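Long-range contacts in chromosome partition protein Smc (Pyrococcus yayanosii, PDB 5XEI), which probably takes part in chromosome condensation and partitioning as an ATP-hydrolysing, DNA-binding SMC protein whose head domains are carried by long coiled-coil arms: residues 246-250 / 262-266; 229-233 / 287-292; 232-236 / 276-280. One frame throughout, in Å; residues are numbered along the deposited sequence.

In the fold
All three contacts lie on the coiled-coil arm, 79 to 104 Å from the centre of the chain and far from the predicted ATP-binding loop of the head domain. Helix 170-246 runs outward and the chain comes back through helices 261-278 and 285-289, so the contacts are nested: interaction 1, at the far end of this shortened arm, falls inside the loops closed by interactions 2 and 3. Those two share L232 and L233, their centres are about 9 Å apart, and they touch where I288 CD1 meets L280 CD2 at 3.7 Å. Interaction 1 is centred about 20 Å from interaction 3. Together they pair outgoing and returning helices where broken helix is consistent with the joint.

Interaction 1: residues 246-250 / 262-266; sequences GERKR and IKVKS
R250 and S266 meet where the antiparallel coiled coil is cut short in this fragment, on either side of the shortened connection between helix 170-246 and helix 261-278. The outgoing chain closes here in a type I beta turn from E247 to R250, which lies against the start of the returning helix. R250 makes much of the contact. From CB, with CG beside the backbone N (chi1 -77°), its chain runs extended as far as NE and slides past I262 in the opposite direction. CG rests on I262 CG2 at 3.7 Å. One atom further, CD passes K263 CG at 4.1 Å, the two side chains crossing at about a right angle, and NE stays close to the same methylene. At the tip, NH2 comes within 3.0 Å of S266 OG, which approaches the guanidinium obliquely. The carbonyl oxygen of I262 lies at the edge of the group, near its plane, while E247 CB sits over the centre of one face, 4.1 Å above it. The guanidinium lies between the turn and the opposing helix. The K263 ammonium leads away, with NZ 6.3 Å from R250 NE, which probably limits the repulsion between like charges.

S266 is the buried residue of the contact: its CB faces the carbonyl oxygen of G246, and its OG lies alongside E247 CG. Aliphatic stems and close polar atoms both contribute to this surface contact. In K249 the amine leads away while CB lies 3.9 Å from I262 CG2 and the carbonyl O lies 3.6 Å from I262 CD1.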
ATOM      1  N   GLY A 246    -100.695 -15.952  -1.348  1.00135.78           N
ATOM      2  CA  GLY A 246    -100.479 -16.206   0.075  1.00131.10           C
ATOM      3  C   GLY A 246    -101.156 -15.216   1.007  1.00131.37           C
ATOM      4  O   GLY A 246    -101.211 -15.467   2.217  1.00126.65           O
ATOM      5  N   GLU A 247    -101.635 -14.090   0.473  1.00134.84           N
ATOM      6  CA  GLU A 247    -102.610 -13.241   1.143  1.00134.99           C
ATOM      7  C   GLU A 247    -103.978 -13.277   0.473  1.00138.80           C
ATOM      8  O   GLU A 247    -104.954 -12.805   1.068  1.00136.35           O
ATOM      9  CB  GLU A 247    -102.107 -11.790   1.195  1.00129.89           C
ATOM     10  CG  GLU A 247    -100.621 -11.679   1.500  1.00117.22           C
ATOM     11  CD  GLU A 247    -100.128 -10.255   1.458  1.00115.58           C
ATOM     12  OE1 GLU A 247    -100.739  -9.442   0.732  1.00111.54           O
ATOM     13  OE2 GLU A 247     -99.125  -9.950   2.141  1.00112.98           O
ATOM     14  N   ARG A 248    -104.061 -13.813  -0.753  1.00136.05           N
ATOM     15  CA  ARG A 248    -105.344 -14.123  -1.376  1.00131.57           C
ATOM     16  C   ARG A 248    -106.060 -15.256  -0.641  1.00139.68           C
ATOM     17  O   ARG A 248    -107.288 -15.382  -0.741  1.00140.04           O
ATOM     18  CB  ARG A 248    -105.113 -14.468  -2.852  1.00128.47           C
ATOM     19  CG  ARG A 248    -106.321 -14.904  -3.651  1.00129.14           C
ATOM     20  CD  ARG A 248    -107.437 -13.902  -3.540  1.00133.18           C
ATOM     21  NE  ARG A 248    -108.633 -14.515  -2.976  1.00134.83           N
ATOM     22  CZ  ARG A 248    -109.702 -13.838  -2.574  1.00132.54           C
ATOM     23  NH1 ARG A 248    -109.726 -12.515  -2.666  1.00126.21           N
ATOM     24  NH2 ARG A 248    -110.745 -14.485  -2.076  1.00133.86           N
ATOM     25  N   LYS A 249    -105.316 -16.075   0.122  1.00140.75           N
ATOM     26  CA  LYS A 249    -105.914 -17.117   0.959  1.00138.57           C
ATOM     27  C   LYS A 249    -106.808 -16.550   2.055  1.00140.11           C
ATOM     28  O   LYS A 249    -107.567 -17.309   2.669  1.00139.65           O
ATOM     29  CB  LYS A 249    -104.833 -17.971   1.632  1.00134.04           C
ATOM     30  CG  LYS A 249    -103.842 -18.643   0.706  1.00134.65           C
ATOM     31  CD  LYS A 249    -102.656 -19.187   1.506  1.00131.87           C
ATOM     32  CE  LYS A 249    -101.565 -19.737   0.598  1.00124.02           C
ATOM     33  NZ  LYS A 249    -100.400 -20.267   1.362  1.00123.06           N
ATOM     34  N   ARG A 250    -106.711 -15.244   2.334  1.00142.95           N
ATOM     35  CA  ARG A 250    -107.502 -14.569   3.364  1.00144.91           C
ATOM     36  C   ARG A 250    -109.006 -14.703   3.138  1.00144.48           C
ATOM     37  O   ARG A 250    -109.702 -15.337   3.938  1.00142.77           O
ATOM     38  CB  ARG A 250    -107.131 -13.083   3.431  1.00144.17           C
ATOM     39  CG  ARG A 250    -105.829 -12.777   4.149  1.00138.46           C
ATOM     40  CD  ARG A 250    -105.473 -11.315   3.975  1.00134.32           C
ATOM     41  NE  ARG A 250    -104.217 -10.974   4.632  1.00131.63           N
ATOM     42  CZ  ARG A 250    -103.602  -9.806   4.493  1.00130.00           C
ATOM     43  NH1 ARG A 250    -104.131  -8.870   3.716  1.00131.75           N
ATOM     44  NH2 ARG A 250    -102.461  -9.574   5.127  1.00123.88           N
ATOM     45  N   ILE A 262    -103.930 -16.641   8.643  1.00130.27           N
ATOM     46  CA  ILE A 262    -103.418 -16.295   7.318  1.00129.35           C
ATOM     47  C   ILE A 262    -102.989 -14.829   7.264  1.00131.03           C
ATOM     48  O   ILE A 262    -102.103 -14.465   6.479  1.00129.37           O
ATOM     49  CB  ILE A 262    -104.470 -16.650   6.245  1.00124.67           C
ATOM     50  CG1 ILE A 262    -104.571 -18.166   6.105  1.00117.73           C
ATOM     51  CG2 ILE A 262    -104.136 -16.035   4.887  1.00129.86           C
ATOM     52  CD1 ILE A 262    -105.880 -18.620   5.566  1.00125.82           C
ATOM     53  N   LYS A 263    -103.566 -13.970   8.115  1.00131.07           N
ATOM     54  CA  LYS A 263    -103.105 -12.584   8.184  1.00127.13           C
ATOM     55  C   LYS A 263    -101.740 -12.468   8.853  1.00122.02           C
ATOM     56  O   LYS A 263    -101.007 -11.511   8.580  1.00121.24           O
ATOM     57  CB  LYS A 263    -104.117 -11.707   8.924  1.00123.69           C
ATOM     58  CG  LYS A 263    -105.347 -11.336   8.111  1.00128.97           C
ATOM     59  CD  LYS A 263    -106.248 -10.402   8.902  1.00130.65           C
ATOM     60  CE  LYS A 263    -107.609 -10.251   8.251  1.00123.32           C
ATOM     61  NZ  LYS A 263    -108.475  -9.343   9.040  1.00113.90           N
ATOM     62  N   VAL A 264    -101.378 -13.422   9.721  1.00123.29           N
ATOM     63  CA  VAL A 264    -100.128 -13.332  10.477  1.00116.35           C
ATOM     64  C   VAL A 264     -98.944 -13.795   9.638  1.00116.90           C
ATOM     65  O   VAL A 264     -97.923 -13.104   9.540  1.00116.30           O
ATOM     66  CB  VAL A 264    -100.223 -14.144  11.781  1.00109.54           C
ATOM     67  CG1 VAL A 264     -98.873 -14.120  12.520  1.00 93.55           C
ATOM     68  CG2 VAL A 264    -101.368 -13.630  12.656  1.00112.38           C
ATOM     69  N   LYS A 265     -99.051 -14.984   9.042  1.00113.44           N
ATOM     70  CA  LYS A 265     -97.962 -15.509   8.230  1.00116.03           C
ATOM     71  C   LYS A 265     -97.888 -14.868   6.846  1.00114.94           C
ATOM     72  O   LYS A 265     -96.833 -14.940   6.206  1.00111.37           O
ATOM     73  CB  LYS A 265     -98.090 -17.025   8.096  1.00112.74           C
ATOM     74  CG  LYS A 265     -98.107 -17.753   9.417  1.00108.08           C
ATOM     75  CD  LYS A 265     -98.505 -19.190   9.200  1.00110.95           C
ATOM     76  CE  LYS A 265     -99.943 -19.277   8.713  1.00119.25           C
ATOM     77  NZ  LYS A 265    -100.907 -18.889   9.774  1.00121.25           N
ATOM     78  N   SER A 266     -98.975 -14.259   6.361  1.00115.17           N
ATOM     79  CA  SER A 266     -98.883 -13.417   5.173  1.00114.58           C
ATOM     80  C   SER A 266     -98.421 -12.005   5.508  1.00111.64           C
ATOM     81  O   SER A 266     -98.101 -11.239   4.591  1.00112.75           O
ATOM     82  CB  SER A 266    -100.223 -13.355   4.434  1.00118.05           C
ATOM     83  OG  SER A 266    -100.906 -12.142   4.705  1.00115.58           O
TER

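Interaction 2: residues 229-233 / 287-292; sequences VALLL and LIRSVK
L287 meets V229 tip to tip, its CD2 3.8 Å from V229 CG2, and starts a run of apolar contacts between helix 170-246 and the short helix 285-289 with the residues just after it. I288 follows, its CB pointing along the interface but its CD1 reaching in. That methyl lies against V229 CG1 at 3.4 Å, the two side chains crossing at about a right angle, and also approaches L233 CD1 at 4.1 Å. The next contact comes from V291, whose buried side chain points directly at the helix. Its chi1 of 57° puts CG1 between the backbone N and the carbonyl carbon and divides the two methyls between neighbouring residues: CG1 packs on V229 CG1 at 3.8 Å, CG2 on A230 CB at 3.4 Å. V229 is thereby enclosed by three side chains, whereas the small A230 lets the backbones come close. K292 ends the segment at the solvent-exposed edge of the contact. Bent at chi2 (92°), its chain crosses L233 at about a right angle and lays CD on L233 CD1 at 3.6 Å, so that the lysine contributes its aliphatic stem. A backbone bond from K292 N to I288 O, 3.0 Å, links K292 back to I288.

This is apolar packing of the long coiled-coil helix against a short helix and the turn after it, consistent with the joint of the SMC arm. L280, in the loop before helix 285-289, adds to it by touching L233 and I288, while helix 298-315 packs L301 on A230 and L231.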
ATOM      1  N   VAL A 229     -76.191 -11.642  -4.994  1.00 64.78           N
ATOM      2  CA  VAL A 229     -77.183 -10.731  -5.545  1.00 72.13           C
ATOM      3  C   VAL A 229     -78.161 -11.495  -6.436  1.00 76.45           C
ATOM      4  O   VAL A 229     -79.371 -11.217  -6.431  1.00 72.31           O
ATOM      5  CB  VAL A 229     -76.490  -9.572  -6.291  1.00 69.83           C
ATOM      6  CG1 VAL A 229     -77.511  -8.620  -6.832  1.00 76.36           C
ATOM      7  CG2 VAL A 229     -75.549  -8.819  -5.360  1.00 66.68           C
ATOM      8  N   ALA A 230     -77.659 -12.489  -7.179  1.00 75.34           N
ATOM      9  CA  ALA A 230     -78.502 -13.309  -8.047  1.00 68.41           C
ATOM     10  C   ALA A 230     -79.555 -14.060  -7.245  1.00 73.74           C
ATOM     11  O   ALA A 230     -80.757 -13.902  -7.482  1.00 79.77           O
ATOM     12  CB  ALA A 230     -77.646 -14.295  -8.840  1.00 60.49           C
ATOM     13  N   LEU A 231     -79.118 -14.896  -6.292  1.00 74.67           N
ATOM     14  CA  LEU A 231     -80.066 -15.622  -5.449  1.00 75.38           C
ATOM     15  C   LEU A 231     -81.113 -14.686  -4.875  1.00 82.45           C
ATOM     16  O   LEU A 231     -82.248 -15.095  -4.613  1.00 90.18           O
ATOM     17  CB  LEU A 231     -79.337 -16.344  -4.312  1.00 72.26           C
ATOM     18  CG  LEU A 231     -80.139 -16.651  -3.038  1.00 72.97           C
ATOM     19  CD1 LEU A 231     -81.162 -17.734  -3.294  1.00 85.25           C
ATOM     20  CD2 LEU A 231     -79.263 -17.052  -1.885  1.00 68.88           C
ATOM     21  N   LEU A 232     -80.771 -13.414  -4.726  1.00 78.72           N
ATOM     22  CA  LEU A 232     -81.695 -12.494  -4.095  1.00 81.78           C
ATOM     23  C   LEU A 232     -82.718 -11.935  -5.085  1.00 89.96           C
ATOM     24  O   LEU A 232     -83.899 -11.808  -4.741  1.00 94.56           O
ATOM     25  CB  LEU A 232     -80.900 -11.400  -3.405  1.00 77.94           C
ATOM     26  CG  LEU A 232     -81.678 -10.199  -2.938  1.00 79.07           C
ATOM     27  CD1 LEU A 232     -82.797 -10.671  -2.068  1.00 87.41           C
ATOM     28  CD2 LEU A 232     -80.721  -9.490  -2.083  1.00 78.76           C
ATOM     29  N   LEU A 233     -82.309 -11.612  -6.315  1.00 84.87           N
ATOM     30  CA  LEU A 233     -83.285 -11.201  -7.321  1.00 82.43           C
ATOM     31  C   LEU A 233     -84.338 -12.285  -7.531  1.00 90.01           C
ATOM     32  O   LEU A 233     -85.542 -12.003  -7.556  1.00 94.27           O
ATOM     33  CB  LEU A 233     -82.575 -10.862  -8.628  1.00 80.30           C
ATOM     34  CG  LEU A 233     -81.778  -9.562  -8.569  1.00 88.31           C
ATOM     35  CD1 LEU A 233     -80.924  -9.341  -9.809  1.00 88.01           C
ATOM     36  CD2 LEU A 233     -82.737  -8.423  -8.382  1.00 80.66           C
ATOM     37  N   LEU A 287     -72.712  -3.874 -10.214  1.00 93.79           N
ATOM     38  CA  LEU A 287     -72.870  -5.262  -9.797  1.00 87.56           C
ATOM     39  C   LEU A 287     -74.267  -5.772 -10.124  1.00 92.49           C
ATOM     40  O   LEU A 287     -74.419  -6.790 -10.810  1.00 91.61           O
ATOM     41  CB  LEU A 287     -72.570  -5.384  -8.299  1.00 76.15           C
ATOM     42  CG  LEU A 287     -73.024  -6.612  -7.504  1.00 72.17           C
ATOM     43  CD1 LEU A 287     -72.411  -7.898  -8.002  1.00 71.25           C
ATOM     44  CD2 LEU A 287     -72.710  -6.427  -6.043  1.00 74.41           C
ATOM     45  N   ILE A 288     -75.303  -5.035  -9.689  1.00 96.94           N
ATOM     46  CA  ILE A 288     -76.690  -5.500  -9.796  1.00 96.39           C
ATOM     47  C   ILE A 288     -77.073  -5.791 -11.240  1.00 98.59           C
ATOM     48  O   ILE A 288     -77.945  -6.631 -11.496  1.00 98.92           O
ATOM     49  CB  ILE A 288     -77.672  -4.482  -9.180  1.00 91.26           C
ATOM     50  CG1 ILE A 288     -79.087  -5.053  -9.131  1.00 93.03           C
ATOM     51  CG2 ILE A 288     -77.783  -3.271 -10.052  1.00 89.04           C
ATOM     52  CD1 ILE A 288     -79.359  -5.975  -7.983  1.00 90.52           C
ATOM     53  N   ARG A 289     -76.449  -5.109 -12.206  1.00 97.04           N
ATOM     54  CA  ARG A 289     -76.817  -5.310 -13.601  1.00102.71           C
ATOM     55  C   ARG A 289     -75.934  -6.332 -14.307  1.00103.94           C
ATOM     56  O   ARG A 289     -76.422  -7.042 -15.195  1.00100.94           O
ATOM     57  CB  ARG A 289     -76.822  -3.967 -14.357  1.00102.55           C
ATOM     58  CG  ARG A 289     -75.629  -3.647 -15.264  1.00103.33           C
ATOM     59  CD  ARG A 289     -76.029  -2.569 -16.295  1.00109.33           C
ATOM     60  NE  ARG A 289     -77.202  -2.979 -17.081  1.00115.84           N
ATOM     61  CZ  ARG A 289     -77.838  -2.218 -17.970  1.00109.48           C
ATOM     62  NH1 ARG A 289     -77.430  -0.976 -18.213  1.00104.18           N
ATOM     63  NH2 ARG A 289     -78.891  -2.705 -18.615  1.00108.53           N
ATOM     64  N   SER A 290     -74.663  -6.465 -13.899  1.00101.35           N
ATOM     65  CA  SER A 290     -73.815  -7.562 -14.362  1.00 94.83           C
ATOM     66  C   SER A 290     -74.273  -8.906 -13.833  1.00 91.56           C
ATOM     67  O   SER A 290     -73.588  -9.911 -14.055  1.00 87.05           O
ATOM     68  CB  SER A 290     -72.367  -7.325 -13.950  1.00 90.03           C
ATOM     69  OG  SER A 290     -71.883  -6.131 -14.531  1.00 98.34           O
ATOM     70  N   VAL A 291     -75.391  -8.925 -13.121  1.00 92.96           N
ATOM     71  CA  VAL A 291     -76.037 -10.165 -12.691  1.00100.35           C
ATOM     72  C   VAL A 291     -77.522 -10.207 -13.033  1.00110.95           C
ATOM     73  O   VAL A 291     -78.069 -11.308 -13.244  1.00111.28           O
ATOM     74  CB  VAL A 291     -75.817 -10.375 -11.171  1.00 97.13           C
ATOM     75  CG1 VAL A 291     -76.344  -9.183 -10.362  1.00101.36           C
ATOM     76  CG2 VAL A 291     -76.450 -11.669 -10.694  1.00 86.37           C
ATOM     77  N   LYS A 292     -78.210  -9.061 -13.160  1.00113.43           N
ATOM     78  CA  LYS A 292     -79.637  -8.975 -13.484  1.00114.19           C
ATOM     79  C   LYS A 292     -79.987  -9.739 -14.759  1.00114.87           C
ATOM     80  O   LYS A 292     -81.164  -9.866 -15.114  1.00115.59           O
ATOM     81  CB  LYS A 292     -80.055  -7.501 -13.643  1.00112.02           C
ATOM     82  CG  LYS A 292     -81.564  -7.212 -13.584  1.00109.28           C
ATOM     83  CD  LYS A 292     -82.024  -6.889 -12.173  1.00104.96           C
ATOM     84  CE  LYS A 292     -83.414  -6.287 -12.171  1.00107.98           C
ATOM     85  NZ  LYS A 292     -83.784  -5.782 -10.819  1.00102.69           N
TER

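Interaction 3: residues 232-236 / 276-280; sequences LLGEI and KRREL
L232 and L280 form the apolar centre of this contact, where the antiparallel coiled coil pairs helix 170-246 with the end of helix 261-278. Apolar packing comes first. The two leucines reach toward each other tip to tip, L232 CD2 lying 3.6 Å from L280 CG. L280, with CG beside its backbone N (chi1 -50°), spreads its methyls over three residues of the outgoing helix: CD1 meets I236 CD1 at 3.9 Å as well as L232 CG, and CD2 meets L233 CD2 at 3.4 Å. I236 also crosses R277 at about a right angle, its CG2 touching R277 CG at 4.1 Å before the guanidinium leads outward.

A second kind of contact uses the aliphatic part of a lysine. K276 crosses L232 at about a right angle, its CD 3.5 Å from L232 CD1, while E235 OE1 approaches the same methylene.

Charge pairing stays within the returning segment. E235 probably adds a longer-range attraction to it, since its OE1 lies 5.5 Å from K276 NZ. K276, folded over by bends at chi2, chi3 and chi4, brings its ammonium to E279, three residues further along, in a salt bridge with weak hydrogen-bond geometry that spans 2.9 Å from K276 NZ to E279 OE2.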
ATOM      1  N   LEU A 232     -80.771 -13.414  -4.726  1.00 78.72           N
ATOM      2  CA  LEU A 232     -81.695 -12.494  -4.095  1.00 81.78           C
ATOM      3  C   LEU A 232     -82.718 -11.935  -5.085  1.00 89.96           C
ATOM      4  O   LEU A 232     -83.899 -11.808  -4.741  1.00 94.56           O
ATOM      5  CB  LEU A 232     -80.900 -11.400  -3.405  1.00 77.94           C
ATOM      6  CG  LEU A 232     -81.678 -10.199  -2.938  1.00 79.07           C
ATOM      7  CD1 LEU A 232     -82.797 -10.671  -2.068  1.00 87.41           C
ATOM      8  CD2 LEU A 232     -80.721  -9.490  -2.083  1.00 78.76           C
ATOM      9  N   LEU A 233     -82.309 -11.612  -6.315  1.00 84.87           N
ATOM     10  CA  LEU A 233     -83.285 -11.201  -7.321  1.00 82.43           C
ATOM     11  C   LEU A 233     -84.338 -12.285  -7.531  1.00 90.01           C
ATOM     12  O   LEU A 233     -85.542 -12.003  -7.556  1.00 94.27           O
ATOM     13  CB  LEU A 233     -82.575 -10.862  -8.628  1.00 80.30           C
ATOM     14  CG  LEU A 233     -81.778  -9.562  -8.569  1.00 88.31           C
ATOM     15  CD1 LEU A 233     -80.924  -9.341  -9.809  1.00 88.01           C
ATOM     16  CD2 LEU A 233     -82.737  -8.423  -8.382  1.00 80.66           C
ATOM     17  N   GLY A 234     -83.900 -13.539  -7.660  1.00 87.84           N
ATOM     18  CA  GLY A 234     -84.849 -14.639  -7.662  1.00 90.25           C
ATOM     19  C   GLY A 234     -85.643 -14.734  -6.373  1.00 92.49           C
ATOM     20  O   GLY A 234     -86.848 -14.991  -6.401  1.00101.09           O
ATOM     21  N   GLU A 235     -84.987 -14.498  -5.227  1.00 87.69           N
ATOM     22  CA  GLU A 235     -85.624 -14.650  -3.917  1.00 93.24           C
ATOM     23  C   GLU A 235     -86.867 -13.775  -3.730  1.00102.50           C
ATOM     24  O   GLU A 235     -87.569 -13.955  -2.724  1.00106.59           O
ATOM     25  CB  GLU A 235     -84.636 -14.343  -2.775  1.00 90.43           C
ATOM     26  CG  GLU A 235     -84.103 -15.557  -1.983  1.00 89.83           C
ATOM     27  CD  GLU A 235     -83.258 -15.159  -0.750  1.00 94.21           C
ATOM     28  OE1 GLU A 235     -83.049 -13.946  -0.524  1.00 92.03           O
ATOM     29  OE2 GLU A 235     -82.797 -16.055   0.001  1.00 97.82           O
ATOM     30  N   ILE A 236     -87.157 -12.841  -4.633  1.00 97.44           N
ATOM     31  CA  ILE A 236     -88.364 -12.020  -4.533  1.00 97.18           C
ATOM     32  C   ILE A 236     -89.361 -12.349  -5.630  1.00106.85           C
ATOM     33  O   ILE A 236     -90.563 -12.285  -5.405  1.00110.33           O
ATOM     34  CB  ILE A 236     -88.035 -10.511  -4.546  1.00 97.57           C
ATOM     35  CG1 ILE A 236     -86.781 -10.155  -3.752  1.00 98.97           C
ATOM     36  CG2 ILE A 236     -89.229  -9.682  -4.074  1.00107.32           C
ATOM     37  CD1 ILE A 236     -86.307  -8.782  -4.167  1.00104.70           C
ATOM     38  N   LYS A 276     -86.177  -7.790   1.762  1.00 88.37           N
ATOM     39  CA  LYS A 276     -85.346  -8.403   0.729  1.00 85.81           C
ATOM     40  C   LYS A 276     -85.570  -7.785  -0.660  1.00 90.58           C
ATOM     41  O   LYS A 276     -85.033  -8.317  -1.632  1.00 89.61           O
ATOM     42  CB  LYS A 276     -85.564  -9.928   0.701  1.00 84.14           C
ATOM     43  CG  LYS A 276     -84.716 -10.729   1.740  1.00 81.51           C
ATOM     44  CD  LYS A 276     -83.228 -10.899   1.384  1.00 84.04           C
ATOM     45  CE  LYS A 276     -82.299 -10.966   2.599  1.00 83.44           C
ATOM     46  NZ  LYS A 276     -81.338  -9.818   2.659  1.00 78.62           N
ATOM     47  N   ARG A 277     -86.341  -6.696  -0.791  1.00 94.78           N
ATOM     48  CA  ARG A 277     -86.331  -5.851  -1.989  1.00 97.90           C
ATOM     49  C   ARG A 277     -85.486  -4.616  -1.751  1.00 95.04           C
ATOM     50  O   ARG A 277     -84.604  -4.270  -2.546  1.00 94.67           O
ATOM     51  CB  ARG A 277     -87.728  -5.334  -2.376  1.00104.13           C
ATOM     52  CG  ARG A 277     -88.952  -6.108  -2.030  1.00 97.85           C
ATOM     53  CD  ARG A 277     -90.227  -5.388  -2.521  1.00103.50           C
ATOM     54  NE  ARG A 277     -90.518  -4.304  -1.674  1.00108.04           N
ATOM     55  CZ  ARG A 277     -91.536  -4.225  -0.920  1.00105.18           C
ATOM     56  NH1 ARG A 277     -92.400  -5.153  -0.928  1.00105.70           N
ATOM     57  NH2 ARG A 277     -91.710  -3.208  -0.173  1.00101.95           N
ATOM     58  N   ARG A 278     -85.811  -3.917  -0.668  1.00 87.73           N
ATOM     59  CA  ARG A 278     -85.060  -2.748  -0.253  1.00 85.79           C
ATOM     60  C   ARG A 278     -83.598  -3.084   0.020  1.00 91.51           C
ATOM     61  O   ARG A 278     -82.731  -2.205  -0.052  1.00 90.91           O
ATOM     62  CB  ARG A 278     -85.744  -2.155   0.970  1.00 85.62           C
ATOM     63  CG  ARG A 278     -84.936  -1.214   1.773  1.00 83.67           C
ATOM     64  CD  ARG A 278     -85.048  -1.594   3.219  1.00 85.05           C
ATOM     65  NE  ARG A 278     -84.353  -0.603   4.006  1.00 87.81           N
ATOM     66  CZ  ARG A 278     -83.289  -0.848   4.756  1.00 94.58           C
ATOM     67  NH1 ARG A 278     -82.767  -2.065   4.847  1.00 90.42           N
ATOM     68  NH2 ARG A 278     -82.733   0.151   5.399  1.00 96.85           N
ATOM     69  N   GLU A 279     -83.303  -4.354   0.299  1.00 90.33           N
ATOM     70  CA  GLU A 279     -81.927  -4.787   0.509  1.00 84.88           C
ATOM     71  C   GLU A 279     -81.043  -4.473  -0.693  1.00 84.75           C
ATOM     72  O   GLU A 279     -79.866  -4.119  -0.532  1.00 88.11           O
ATOM     73  CB  GLU A 279     -81.930  -6.283   0.796  1.00 85.76           C
ATOM     74  CG  GLU A 279     -80.830  -6.801   1.683  1.00 82.54           C
ATOM     75  CD  GLU A 279     -79.817  -7.567   0.880  1.00 89.09           C
ATOM     76  OE1 GLU A 279     -79.816  -7.356  -0.345  1.00 91.23           O
ATOM     77  OE2 GLU A 279     -79.070  -8.394   1.446  1.00 87.00           O
ATOM     78  N   LEU A 280     -81.594  -4.594  -1.901  1.00 79.67           N
ATOM     79  CA  LEU A 280     -80.830  -4.382  -3.126  1.00 80.64           C
ATOM     80  C   LEU A 280     -80.783  -2.933  -3.552  1.00 84.77           C
ATOM     81  O   LEU A 280     -79.981  -2.589  -4.429  1.00 83.06           O
ATOM     82  CB  LEU A 280     -81.397  -5.179  -4.294  1.00 80.42           C
ATOM     83  CG  LEU A 280     -81.661  -6.650  -4.042  1.00 85.13           C
ATOM     84  CD1 LEU A 280     -83.024  -6.840  -3.413  1.00 89.19           C
ATOM     85  CD2 LEU A 280     -81.548  -7.342  -5.355  1.00 87.51           C
TER